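ATP-dependent RNA helicase A (Homo sapiens, PDB 3VYY) is a DEAH-box helicase that probably unwinds RNA at the expense of ATP and, through its double-stranded RNA-binding domains, facilitates RISC assembly. Local coordinates at residues D3-L8 with N60-F65; F34-Q39 with D56-A61; Y43-M48 with V66-R71. All blocks are in the same frame, centred on the assembly; numbering follows the deposited sequence.

Overall arrangement
All three contacts use helix 54-71, taken in turn from its N-terminal to its C-terminal half: contact 2 (with strand 31-39), contact 1 (with helix 4-14) and contact 3 (with the chain leading into strand 47-51). The centres of contacts 1 and 2 lie about 9 Å apart, those of 1 and 3 about 10 Å, and those of 2 and 3 about 12 Å. Contacts 1 and 2 share Asn60 and Ala61, while contacts 2 and 3 reach neighbouring strands of one antiparallel sheet. Along the chain the first segments come in the order 3-8, 34-39, 43-48, before the long helix. Joining that helix to the other helix and the sheet is consistent with a double-stranded RNA-binding domain, here bound to RNA.

Contact 1: D3-L8 with N60-F65; sequences DVKNFL and NAARDF
The Phe65 ring meets Leu8 obliquely: methyl CD1 of Leu8 comes within 3.8 Å of Phe65 CD2, and the two side chains cross at about a right angle. This ring is the one flat group that helix 4-8 touches on helix 60-65. Leu8 has its CG anti to the backbone N (chi1 171°), which carries its two methyls toward the long helix, where they divide the work. While CD1 takes the ring, CD2 lies 4.0 Å from Ala62 CB. The same Ala62 methyl receives the aliphatic part of Lys5, whose CG is also 4.0 Å from Ala62 CB, so one small side chain sits against two larger ones. One turn before Leu8, Val4 CG1 reaches the backbone of the long helix at Arg63 CA, 4.3 Å away, whereas the guanidinium end of Arg63 leads off from the contact. No hydrogen bond links the segments; the packing is apolar and mostly buried. The axes of 4-8 and 60-65 approach to 9.0 Å and are inclined at 52°, and the CA atoms of Lys5 and Ala62 are among the closest across the pair. On the sheet side, Tyr21 of strand 20-26 touches Lys5, Leu8 and Ala62, and Val38 of strand 31-39 also meets Leu8. Phe65 reaches the loop at Val40, and Val4 packs on Ala82 of the C-terminal tail, so this helix pair is bordered by both the sheet and the tail.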
# COMPACT_ATOMS: atom_id res chain seq x y z
N ASP A 3 -8.17 -4.84 4.12
CA ASP A 3 -7.96 -5.74 2.97
C ASP A 3 -7.16 -5.22 1.77
O ASP A 3 -6.86 -5.99 0.87
CB ASP A 3 -9.33 -6.27 2.48
CG ASP A 3 -10.16 -6.90 3.61
OD1 ASP A 3 -9.56 -7.40 4.60
OD2 ASP A 3 -11.42 -6.88 3.50
N VAL A 4 -6.82 -3.94 1.76
CA VAL A 4 -6.08 -3.35 0.64
C VAL A 4 -4.72 -3.98 0.38
O VAL A 4 -4.28 -4.07 -0.76
CB VAL A 4 -5.80 -1.88 0.86
CG1 VAL A 4 -5.79 -1.16 -0.48
CG2 VAL A 4 -6.82 -1.27 1.80
N LYS A 5 -4.05 -4.39 1.44
CA LYS A 5 -2.78 -5.10 1.33
C LYS A 5 -2.97 -6.42 0.59
O LYS A 5 -2.16 -6.80 -0.27
CB LYS A 5 -2.22 -5.37 2.71
CG LYS A 5 -1.52 -4.19 3.33
CD LYS A 5 -1.06 -4.54 4.70
CE LYS A 5 -2.21 -4.50 5.68
NZ LYS A 5 -1.74 -4.78 7.05
N ASN A 6 -4.05 -7.11 0.96
CA ASN A 6 -4.46 -8.38 0.39
C ASN A 6 -4.86 -8.14 -1.06
O ASN A 6 -4.56 -8.94 -1.95
CB ASN A 6 -5.63 -8.94 1.20
CG ASN A 6 -5.98 -10.36 0.83
OD1 ASN A 6 -6.98 -10.61 0.18
ND2 ASN A 6 -5.15 -11.29 1.25
N PHE A 7 -5.53 -7.01 -1.30
CA PHE A 7 -5.90 -6.65 -2.65
C PHE A 7 -4.66 -6.41 -3.51
O PHE A 7 -4.53 -6.98 -4.59
CB PHE A 7 -6.79 -5.42 -2.69
CG PHE A 7 -6.98 -4.89 -4.07
CD1 PHE A 7 -8.11 -5.24 -4.81
CD2 PHE A 7 -6.01 -4.09 -4.66
CE1 PHE A 7 -8.27 -4.77 -6.09
CE2 PHE A 7 -6.17 -3.63 -5.95
CZ PHE A 7 -7.29 -3.96 -6.66
N LEU A 8 -3.76 -5.56 -3.04
CA LEU A 8 -2.56 -5.26 -3.79
C LEU A 8 -1.76 -6.52 -3.99
O LEU A 8 -1.05 -6.66 -4.97
CB LEU A 8 -1.70 -4.24 -3.04
CG LEU A 8 -0.30 -3.95 -3.57
CD1 LEU A 8 -0.32 -3.43 -5.00
CD2 LEU A 8 0.41 -2.96 -2.66
N ASN A 60 -1.20 1.83 4.96
CA ASN A 60 -1.17 3.18 4.44
C ASN A 60 -0.38 3.27 3.14
O ASN A 60 -0.82 3.90 2.17
CB ASN A 60 -0.64 4.15 5.50
CG ASN A 60 -1.54 4.25 6.73
OD1 ASN A 60 -2.61 3.66 6.79
ND2 ASN A 60 -1.09 5.00 7.72
N ALA A 61 0.78 2.63 3.10
CA ALA A 61 1.59 2.55 1.88
C ALA A 61 0.85 1.86 0.74
O ALA A 61 0.91 2.31 -0.41
CB ALA A 61 2.92 1.85 2.16
N ALA A 62 0.16 0.76 1.05
CA ALA A 62 -0.62 0.03 0.06
C ALA A 62 -1.73 0.92 -0.49
O ALA A 62 -1.87 1.05 -1.72
CB ALA A 62 -1.17 -1.25 0.63
N ARG A 63 -2.48 1.56 0.40
CA ARG A 63 -3.56 2.48 -0.02
C ARG A 63 -2.99 3.49 -0.99
O ARG A 63 -3.49 3.67 -2.11
CB ARG A 63 -4.13 3.20 1.16
CG ARG A 63 -5.52 3.70 0.98
CD ARG A 63 -5.71 5.05 1.68
NE ARG A 63 -4.54 5.46 2.47
CZ ARG A 63 -3.69 6.41 2.12
NH1 ARG A 63 -3.89 7.09 1.00
NH2 ARG A 63 -2.63 6.69 2.87
N ASP A 64 -1.91 4.13 -0.56
CA ASP A 64 -1.19 5.05 -1.40
C ASP A 64 -0.95 4.44 -2.77
O ASP A 64 -1.38 4.98 -3.78
CB ASP A 64 0.12 5.46 -0.73
CG ASP A 64 0.71 6.70 -1.36
OD1 ASP A 64 -0.04 7.67 -1.65
OD2 ASP A 64 1.95 6.70 -1.55
N PHE A 65 -0.28 3.29 -2.80
CA PHE A 65 -0.00 2.63 -4.07
C PHE A 65 -1.24 2.35 -4.92
O PHE A 65 -1.32 2.82 -6.06
CB PHE A 65 0.77 1.34 -3.88
CG PHE A 65 1.52 0.94 -5.10
CD1 PHE A 65 2.76 1.51 -5.39
CD2 PHE A 65 0.99 0.02 -6.00
CE1 PHE A 65 3.47 1.16 -6.55
CE2 PHE A 65 1.68 -0.34 -7.14
CZ PHE A 65 2.92 0.23 -7.42

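Contact 2: F34-Q39 with D56-A61; sequences FMCEVQ and DAQSNA. With nucleotides of chain D.
Strand 34-39 packs its inner face against helix 56-61 in a buried, apolar helix-on-sheet contact: Phe34 CB meets Ala57, Val38 meets Ala61, and Cys36 alone touches both alanines. The axes of the two short segments approach to 7.3 Å, a close spacing that the alanines allow, and their N-to-C directions are inclined at 39°. Cys36 sits between the alanines: its CB is 3.9 Å from Ala57 CB and 4.0 Å from Ala61 CB. With SG anti to its backbone N (chi1 -163°), the sulfur swings to the flank of the helix, where it lies 3.7 Å from Gln58 CG. Further along, Val38 turns its CG2 branch onto the Ala61 methyl, and at the other end Phe34 CB stands 4.1 Å from Ala57 CB. The Phe34 ring then leads away from the helix toward the RNA. Its CE1 is 3.4 Å from O2' of G5 of chain D, the ribose hydroxyl oxygen lying at the ring edge in the ring plane; the ring also packs on the sugar of another nucleotide of the RNA. The strand is the middle one of the sheet, paired through backbone hydrogen bonds such as Met35 with Arg24 and Cys36 with Gly49. Double-stranded RNA-binding domains have alpha-beta-beta-beta-alpha topology with both helices on one face of the sheet, and this contact is the part made by the C-terminal helix and the middle strand.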
# COMPACT_ATOMS: atom_id res chain seq x y z
N PHE A 34 6.44 4.44 12.56
CA PHE A 34 7.10 3.66 11.52
C PHE A 34 6.78 4.23 10.15
O PHE A 34 5.70 4.79 9.93
CB PHE A 34 6.68 2.20 11.60
CG PHE A 34 7.10 1.54 12.86
CD1 PHE A 34 6.26 1.53 13.96
CD2 PHE A 34 8.34 0.94 12.96
CE1 PHE A 34 6.66 0.92 15.15
CE2 PHE A 34 8.75 0.32 14.13
CZ PHE A 34 7.90 0.31 15.24
N MET A 35 7.74 4.06 9.25
CA MET A 35 7.72 4.58 7.89
C MET A 35 7.74 3.41 6.91
O MET A 35 8.59 2.53 7.02
CB MET A 35 8.95 5.47 7.68
CG MET A 35 9.56 5.45 6.28
SD MET A 35 8.66 6.52 5.13
CE MET A 35 8.90 8.15 5.88
N CYS A 36 6.81 3.40 5.96
CA CYS A 36 6.74 2.30 5.01
C CYS A 36 6.81 2.73 3.55
O CYS A 36 6.29 3.77 3.18
CB CYS A 36 5.47 1.48 5.23
SG CYS A 36 5.55 -0.15 4.46
N GLU A 37 7.45 1.92 2.73
CA GLU A 37 7.46 2.15 1.31
C GLU A 37 7.14 0.83 0.65
O GLU A 37 7.66 -0.21 1.08
CB GLU A 37 8.84 2.65 0.86
CG GLU A 37 9.43 3.80 1.68
CD GLU A 37 10.60 4.52 0.99
OE1 GLU A 37 11.04 4.06 -0.09
OE2 GLU A 37 11.09 5.56 1.51
N VAL A 38 6.26 0.85 -0.36
CA VAL A 38 5.97 -0.34 -1.17
C VAL A 38 6.39 -0.05 -2.55
O VAL A 38 6.19 1.08 -3.05
CB VAL A 38 4.48 -0.62 -1.40
CG1 VAL A 38 4.19 -2.09 -1.22
CG2 VAL A 38 3.59 0.22 -0.55
N GLN A 39 6.90 -1.07 -3.23
CA GLN A 39 7.12 -0.97 -4.66
C GLN A 39 6.57 -2.18 -5.36
O GLN A 39 6.27 -3.18 -4.73
CB GLN A 39 8.59 -0.74 -4.96
CG GLN A 39 9.01 0.69 -4.64
CD GLN A 39 10.50 0.94 -4.65
OE1 GLN A 39 11.31 0.00 -4.63
NE2 GLN A 39 10.89 2.20 -4.67
N ASP A 56 -0.20 -0.88 10.14
CA ASP A 56 -0.85 0.31 9.63
C ASP A 56 0.09 1.14 8.77
O ASP A 56 -0.37 1.77 7.82
CB ASP A 56 -1.43 1.12 10.78
CG ASP A 56 -2.46 0.33 11.57
OD1 ASP A 56 -2.75 -0.82 11.16
OD2 ASP A 56 -2.98 0.84 12.60
N ALA A 57 1.39 1.15 9.08
CA ALA A 57 2.32 1.80 8.18
C ALA A 57 2.23 1.10 6.80
O ALA A 57 2.27 1.76 5.75
CB ALA A 57 3.72 1.77 8.73
N GLN A 58 2.05 -0.21 6.81
CA GLN A 58 1.91 -0.96 5.59
C GLN A 58 0.60 -0.68 4.88
O GLN A 58 0.61 -0.33 3.69
CB GLN A 58 2.05 -2.43 5.84
CG GLN A 58 3.47 -2.92 5.76
CD GLN A 58 3.61 -4.32 6.29
OE1 GLN A 58 3.70 -4.52 7.49
NE2 GLN A 58 3.61 -5.30 5.39
N SER A 59 -0.52 -0.83 5.59
CA SER A 59 -1.82 -0.50 5.00
C SER A 59 -1.79 0.85 4.31
O SER A 59 -2.28 0.99 3.20
CB SER A 59 -2.91 -0.49 6.06
OG SER A 59 -2.92 -1.71 6.77
N ASN A 60 -1.20 1.83 4.96
CA ASN A 60 -1.17 3.18 4.44
C ASN A 60 -0.38 3.27 3.14
O ASN A 60 -0.82 3.90 2.17
CB ASN A 60 -0.64 4.15 5.50
CG ASN A 60 -1.54 4.25 6.73
OD1 ASN A 60 -2.61 3.66 6.79
ND2 ASN A 60 -1.09 5.00 7.72
N ALA A 61 0.78 2.63 3.10
CA ALA A 61 1.59 2.55 1.88
C ALA A 61 0.85 1.86 0.74
O ALA A 61 0.91 2.31 -0.41
CB ALA A 61 2.92 1.85 2.16
P G D 5 0.20 0.89 19.94
OP1 G D 5 -0.85 1.20 18.96
OP2 G D 5 0.24 -0.41 20.65
O5' G D 5 1.57 1.07 19.13
C5' G D 5 2.37 -0.06 19.12
C4' G D 5 3.80 0.29 18.93
O4' G D 5 4.37 0.74 20.19
C3' G D 5 4.53 -1.00 18.61
O3' G D 5 4.49 -1.23 17.18
C2' G D 5 5.91 -0.76 19.23
O2' G D 5 6.70 0.09 18.45
C1' G D 5 5.52 -0.05 20.53
N9 G D 5 5.22 -1.02 21.58
C8 G D 5 3.99 -1.28 22.14
N7 G D 5 4.02 -2.22 23.03
C5 G D 5 5.35 -2.61 23.06
C6 G D 5 5.99 -3.58 23.85
O6 G D 5 5.48 -4.31 24.70
N1 G D 5 7.35 -3.68 23.60
C2 G D 5 8.05 -2.92 22.70
N2 G D 5 9.37 -3.17 22.62
N3 G D 5 7.46 -1.99 21.95
C4 G D 5 6.11 -1.89 22.18

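Contact 3: Y43-M48 with V66-R71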
# COMPACT_ATOMS: atom_id res chain seq x y z
N TYR A 43 6.77 -0.38 -12.06
CA TYR A 43 5.97 0.79 -11.72
C TYR A 43 6.78 1.88 -11.07
O TYR A 43 7.45 1.68 -10.07
CB TYR A 43 4.78 0.39 -10.85
CG TYR A 43 3.76 -0.41 -11.61
CD1 TYR A 43 3.81 -1.81 -11.63
CD2 TYR A 43 2.76 0.23 -12.34
CE1 TYR A 43 2.87 -2.55 -12.34
CE2 TYR A 43 1.83 -0.49 -13.05
CZ TYR A 43 1.88 -1.87 -13.05
OH TYR A 43 0.94 -2.57 -13.77
N ASN A 44 6.69 3.05 -11.67
CA ASN A 44 7.53 4.17 -11.32
C ASN A 44 6.90 5.02 -10.20
O ASN A 44 6.49 6.17 -10.45
CB ASN A 44 7.71 5.01 -12.60
CG ASN A 44 8.78 6.07 -12.47
OD1 ASN A 44 9.73 5.95 -11.66
ND2 ASN A 44 8.65 7.13 -13.29
N TYR A 45 6.83 4.46 -9.00
CA TYR A 45 6.16 5.12 -7.87
C TYR A 45 6.36 4.32 -6.59
O TYR A 45 6.34 3.08 -6.63
CB TYR A 45 4.66 5.28 -8.14
CG TYR A 45 3.91 6.17 -7.16
CD1 TYR A 45 3.88 7.55 -7.31
CD2 TYR A 45 3.20 5.62 -6.08
CE1 TYR A 45 3.20 8.37 -6.41
CE2 TYR A 45 2.51 6.44 -5.18
CZ TYR A 45 2.52 7.81 -5.36
OH TYR A 45 1.85 8.62 -4.48
N THR A 46 6.54 5.04 -5.48
CA THR A 46 6.71 4.46 -4.13
C THR A 46 5.56 4.85 -3.20
O THR A 46 5.39 6.01 -2.86
CB THR A 46 8.03 4.94 -3.49
OG1 THR A 46 9.10 4.68 -4.39
CG2 THR A 46 8.32 4.21 -2.20
N GLY A 47 4.76 3.88 -2.78
CA GLY A 47 3.65 4.17 -1.89
C GLY A 47 4.18 4.40 -0.50
O GLY A 47 4.91 3.57 0.03
N MET A 48 3.82 5.53 0.10
CA MET A 48 4.36 5.92 1.42
C MET A 48 3.33 5.91 2.55
O MET A 48 2.21 6.41 2.40
CB MET A 48 5.01 7.31 1.33
CG MET A 48 6.13 7.38 0.31
SD MET A 48 7.16 8.87 0.39
CE MET A 48 6.01 10.29 0.30
N VAL A 66 -2.22 1.61 -4.39
CA VAL A 66 -3.46 1.37 -5.15
C VAL A 66 -4.03 2.66 -5.70
O VAL A 66 -4.26 2.77 -6.90
CB VAL A 66 -4.56 0.64 -4.33
CG1 VAL A 66 -5.83 0.50 -5.14
CG2 VAL A 66 -4.09 -0.75 -3.89
N ASN A 67 -4.23 3.65 -4.83
CA ASN A 67 -4.75 4.94 -5.27
C ASN A 67 -4.02 5.41 -6.52
O ASN A 67 -4.64 5.92 -7.45
CB ASN A 67 -4.71 5.96 -4.13
CG ASN A 67 -5.23 7.34 -4.56
OD1 ASN A 67 -4.50 8.13 -5.16
ND2 ASN A 67 -6.49 7.66 -4.21
N TYR A 68 -2.72 5.21 -6.56
CA TYR A 68 -1.95 5.56 -7.73
C TYR A 68 -2.26 4.71 -8.98
O TYR A 68 -2.46 5.25 -10.07
CB TYR A 68 -0.46 5.51 -7.40
CG TYR A 68 0.42 5.29 -8.60
CD1 TYR A 68 0.70 6.33 -9.48
CD2 TYR A 68 0.99 4.05 -8.84
CE1 TYR A 68 1.51 6.14 -10.56
CE2 TYR A 68 1.83 3.84 -9.90
CZ TYR A 68 2.09 4.88 -10.77
OH TYR A 68 2.91 4.69 -11.86
N LEU A 69 -2.29 3.39 -8.82
CA LEU A 69 -2.76 2.52 -9.88
C LEU A 69 -4.04 3.09 -10.50
O LEU A 69 -4.17 3.16 -11.73
CB LEU A 69 -2.99 1.12 -9.36
CG LEU A 69 -1.77 0.36 -8.84
CD1 LEU A 69 -2.18 -0.89 -8.08
CD2 LEU A 69 -0.77 0.00 -9.96
N VAL A 70 -4.99 3.50 -9.64
CA VAL A 70 -6.24 4.08 -10.13
C VAL A 70 -5.97 5.38 -10.86
O VAL A 70 -6.57 5.64 -11.88
CB VAL A 70 -7.28 4.29 -9.00
CG1 VAL A 70 -8.40 5.16 -9.46
CG2 VAL A 70 -7.83 2.97 -8.55
N ARG A 71 -5.05 6.20 -10.36
CA ARG A 71 -4.87 7.51 -10.96
C ARG A 71 -4.32 7.33 -12.36
O ARG A 71 -4.72 8.01 -13.30
CB ARG A 71 -3.94 8.40 -10.14
CG ARG A 71 -3.85 9.82 -10.71
CD ARG A 71 -3.54 10.82 -9.63
NE ARG A 71 -4.11 12.15 -9.89
CZ ARG A 71 -3.47 13.13 -10.51
NH1 ARG A 71 -2.23 12.92 -10.96
NH2 ARG A 71 -4.05 14.31 -10.69
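Tyr45 and Tyr68 stack nearly parallel while running in opposite directions, so each ring also covers the other's CB. Their centroids are 4.4 Å apart and the planes differ by 11°, an offset stack. Tyr45 CB stands over the Tyr68 ring in a CH-pi contact, 3.8 Å from its centroid and 16° off the normal. The return contact is similar, with Tyr68 CB 4.1 Å from the centroid of the Tyr45 ring, over its face. Both tyrosines hold CG anti to the backbone N, and both point from their own backbones toward the other segment, which brings the rings face to face, slid past each other. Beside this pair Tyr43 takes another part of the helix: CD2 of Leu69 lies over one face of its ring, 4.1 Å from Tyr43 CE2, the two side chains crossing at about a right angle. Between the two tyrosines of the loop, Asn44 is the centre of an inverse gamma turn, though the bond closing it, Tyr45 N to Tyr43 O, is weak. No hydrogen bond crosses between the segments, but the hydroxyl of Tyr43 is hydrogen-bonded to Glu74, beyond the end of the long helix. This largely surface-lying contact thus fastens the chain entering strand 47-51 to the C-terminal end of helix 54-71. Trp11 of helix 4-14 meets both Tyr43 and Leu69, and Ile75 in the following loop packs on Leu69.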